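Long-range contact in hypothetical protein, haloacid dehalogenase-like hydrolase (Bacillus subtilis, PDB 1NRW), which dephosphorylates five- and six-carbon sugar phosphates and nucleoside monophosphates in vitro, and FMN to a lesser extent, using magnesium as cofactor: residues Y103-T108 against D123-R128. Numbering follows the deposited sequence. Where two conformers were deposited one is given.
Sequences YYEVFT and DVELDR
Strand 103-108 crosses helical segment 123-128 nearly at right angles (85°), the two short axes 10.9 Å apart at closest approach. Both belong to the alpha/beta cap of this Cof-type HAD phosphatase, where helix 118-132, which holds the second segment, packs against the six-stranded mixed sheet. The alternate residues Tyr103, Glu105 and Phe107 face the helix with their CA-CB bonds, and Tyr103 meets Val124 at the ring edge, with CD2 4.0 Å from CG2. Val124 has CG1 anti to the backbone N (chi1 174°), which turns CG1 to Glu105 and CG2 to the tyrosine. Glu105 reaches out extended beyond CG, and its OE2 lies 3.7 Å from Val124 CG1. No direct hydrogen bond joins the two segments; water does this work. One water links Tyr103 OH to Asp123 OD2. A second donates to Glu105 OE1 and Glu125 OE1 and accepts from Arg128 NH2. A third lies within hydrogen-bonding distance of Glu105 OE2 and Glu125 OE1, which are 4.3 Å apart. Within the helix, Arg128 NE makes a salt bridge to Glu125 OE1 at 3.0 Å, while Glu125 OE2 pairs with Arg46. The waters and both arginines probably ease the repulsion between the acids. This network lies beside the metal site: Arg128 approaches Asp12, a ligand of the bound calcium, and its NH1 makes a long, weak ion pair with a phosphate ion, probably from the crystallisation liquor. At that end Phe107 CZ sits near the guanidinium plane of Arg128, at its edge, 4.3 Å from NH2.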
loop_
_atom_site.group_PDB
_atom_site.type_symbol
_atom_site.label_atom_id
_atom_site.label_comp_id
_atom_site.label_asym_id
_atom_site.label_seq_id
_atom_site.Cartn_x
_atom_site.Cartn_y
_atom_site.Cartn_z
ATOM N N TYR A 103 -13.872 8.294 8.254
ATOM C CA TYR A 103 -14.261 7.522 7.080
ATOM C C TYR A 103 -13.356 6.306 7.252
ATOM O O TYR A 103 -12.255 6.434 7.794
ATOM C CB TYR A 103 -13.857 8.200 5.764
ATOM C CG TYR A 103 -14.599 9.456 5.381
ATOM C CD1 TYR A 103 -15.717 9.888 6.091
ATOM C CD2 TYR A 103 -14.165 10.226 4.299
ATOM C CE1 TYR A 103 -16.382 11.063 5.737
ATOM C CE2 TYR A 103 -14.821 11.396 3.935
ATOM C CZ TYR A 103 -15.924 11.812 4.661
ATOM O OH TYR A 103 -16.551 12.991 4.322
ATOM N N TYR A 104 -13.790 5.134 6.810
ATOM C CA TYR A 104 -12.926 3.970 6.941
ATOM C C TYR A 104 -13.168 2.922 5.870
ATOM O O TYR A 104 -14.241 2.859 5.268
ATOM C CB TYR A 104 -13.050 3.365 8.354
ATOM C CG TYR A 104 -14.374 2.706 8.675
ATOM C CD1 TYR A 104 -14.623 1.381 8.306
ATOM C CD2 TYR A 104 -15.377 3.403 9.347
ATOM C CE1 TYR A 104 -15.836 0.767 8.601
ATOM C CE2 TYR A 104 -16.598 2.800 9.648
ATOM C CZ TYR A 104 -16.819 1.483 9.271
ATOM O OH TYR A 104 -18.020 0.878 9.558
ATOM N N GLU A 105 -12.142 2.121 5.610
ATOM C CA GLU A 105 -12.220 1.066 4.613
ATOM C C GLU A 105 -11.624 -0.173 5.262
ATOM O O GLU A 105 -10.572 -0.097 5.897
ATOM C CB GLU A 105 -11.419 1.449 3.365
ATOM C CG GLU A 105 -11.915 2.731 2.696
ATOM C CD GLU A 105 -11.124 3.092 1.451
ATOM O OE1 GLU A 105 -10.274 2.283 1.018
ATOM O OE2 GLU A 105 -11.360 4.188 0.898
ATOM N N VAL A 106 -12.307 -1.303 5.112
ATOM C CA VAL A 106 -11.847 -2.555 5.706
ATOM C C VAL A 106 -11.412 -3.530 4.620
ATOM O O VAL A 106 -12.232 -4.052 3.862
ATOM C CB VAL A 106 -12.962 -3.207 6.559
ATOM C CG1 VAL A 106 -12.403 -4.402 7.328
ATOM C CG2 VAL A 106 -13.546 -2.180 7.534
ATOM N N PHE A 107 -10.109 -3.770 4.548
ATOM C CA PHE A 107 -9.554 -4.681 3.560
ATOM C C PHE A 107 -9.652 -6.111 4.070
ATOM O O PHE A 107 -9.078 -6.447 5.102
ATOM C CB PHE A 107 -8.097 -4.307 3.282
ATOM C CG PHE A 107 -7.942 -2.975 2.595
ATOM C CD1 PHE A 107 -7.844 -2.902 1.206
ATOM C CD2 PHE A 107 -7.947 -1.795 3.331
ATOM C CE1 PHE A 107 -7.757 -1.665 0.558
ATOM C CE2 PHE A 107 -7.860 -0.548 2.691
ATOM C CZ PHE A 107 -7.766 -0.490 1.304
ATOM N N THR A 108 -10.397 -6.938 3.343
ATOM C CA THR A 108 -10.594 -8.339 3.702
ATOM C C THR A 108 -10.272 -9.195 2.485
ATOM O O THR A 108 -9.759 -8.697 1.485
ATOM C CB THR A 108 -12.055 -8.614 4.101
ATOM O OG1 THR A 108 -12.888 -8.534 2.936
ATOM C CG2 THR A 108 -12.527 -7.598 5.124
ATOM N N ASP A 123 -12.781 11.249 -2.105
ATOM C CA ASP A 123 -11.956 12.178 -1.347
ATOM C C ASP A 123 -10.775 11.446 -0.721
ATOM O O ASP A 123 -9.668 11.987 -0.644
ATOM C CB ASP A 123 -12.773 12.891 -0.259
ATOM C CG ASP A 123 -13.655 14.000 -0.825
ATOM O OD1 ASP A 123 -13.321 14.542 -1.898
ATOM O OD2 ASP A 123 -14.674 14.335 -0.190
ATOM N N VAL A 124 -11.010 10.218 -0.267
ATOM C CA VAL A 124 -9.932 9.434 0.326
ATOM C C VAL A 124 -8.882 9.173 -0.756
ATOM O O VAL A 124 -7.680 9.332 -0.532
ATOM C CB VAL A 124 -10.453 8.080 0.878
ATOM C CG1 VAL A 124 -9.274 7.220 1.353
ATOM C CG2 VAL A 124 -11.424 8.328 2.043
ATOM N N GLU A 125 -9.339 8.782 -1.939
ATOM C CA GLU A 125 -8.420 8.501 -3.032
ATOM C C GLU A 125 -7.678 9.743 -3.502
ATOM O O GLU A 125 -6.469 9.701 -3.734
ATOM C CB GLU A 125 -9.179 7.859 -4.185
ATOM C CG GLU A 125 -9.717 6.490 -3.826
ATOM C CD GLU A 125 -8.617 5.516 -3.424
ATOM O OE1 GLU A 125 -8.625 5.025 -2.270
ATOM O OE2 GLU A 125 -7.742 5.240 -4.272
ATOM N N LEU A 126 -8.395 10.853 -3.641
ATOM C CA LEU A 126 -7.762 12.095 -4.061
ATOM C C LEU A 126 -6.644 12.464 -3.084
ATOM O O LEU A 126 -5.610 12.992 -3.486
ATOM C CB LEU A 126 -8.798 13.223 -4.123
ATOM C CG LEU A 126 -8.385 14.494 -4.869
ATOM C CD1 LEU A 126 -8.039 14.162 -6.319
ATOM C CD2 LEU A 126 -9.533 15.496 -4.815
ATOM N N ASP A 127 -6.851 12.186 -1.799
ATOM C CA ASP A 127 -5.829 12.489 -0.800
ATOM C C ASP A 127 -4.569 11.659 -1.085
ATOM O O ASP A 127 -3.449 12.135 -0.896
ATOM C CB ASP A 127 -6.361 12.196 0.610
ATOM C CG ASP A 127 -5.336 12.496 1.702
ATOM O OD1 ASP A 127 -4.766 13.609 1.708
ATOM O OD2 ASP A 127 -5.107 11.620 2.562
ATOM N N ARG A 128 -4.754 10.420 -1.540
ATOM C CA ARG A 128 -3.613 9.563 -1.873
ATOM C C ARG A 128 -2.822 10.202 -3.018
ATOM O O ARG A 128 -1.599 10.330 -2.939
ATOM C CB ARG A 128 -4.076 8.178 -2.330
ATOM C CG ARG A 128 -4.691 7.270 -1.275
ATOM C CD ARG A 128 -5.168 6.007 -1.995
ATOM N NE ARG A 128 -5.795 4.992 -1.150
ATOM C CZ ARG A 128 -5.132 4.090 -0.430
ATOM N NH1 ARG A 128 -3.805 4.073 -0.428
ATOM N NH2 ARG A 128 -5.801 3.168 0.251
HETATM O O HOH W 1 -16.244 13.935 1.782
HETATM O O HOH W 2 -8.569 2.495 -1.071
HETATM O O HOH W 3 -11.202 5.346 -1.420
#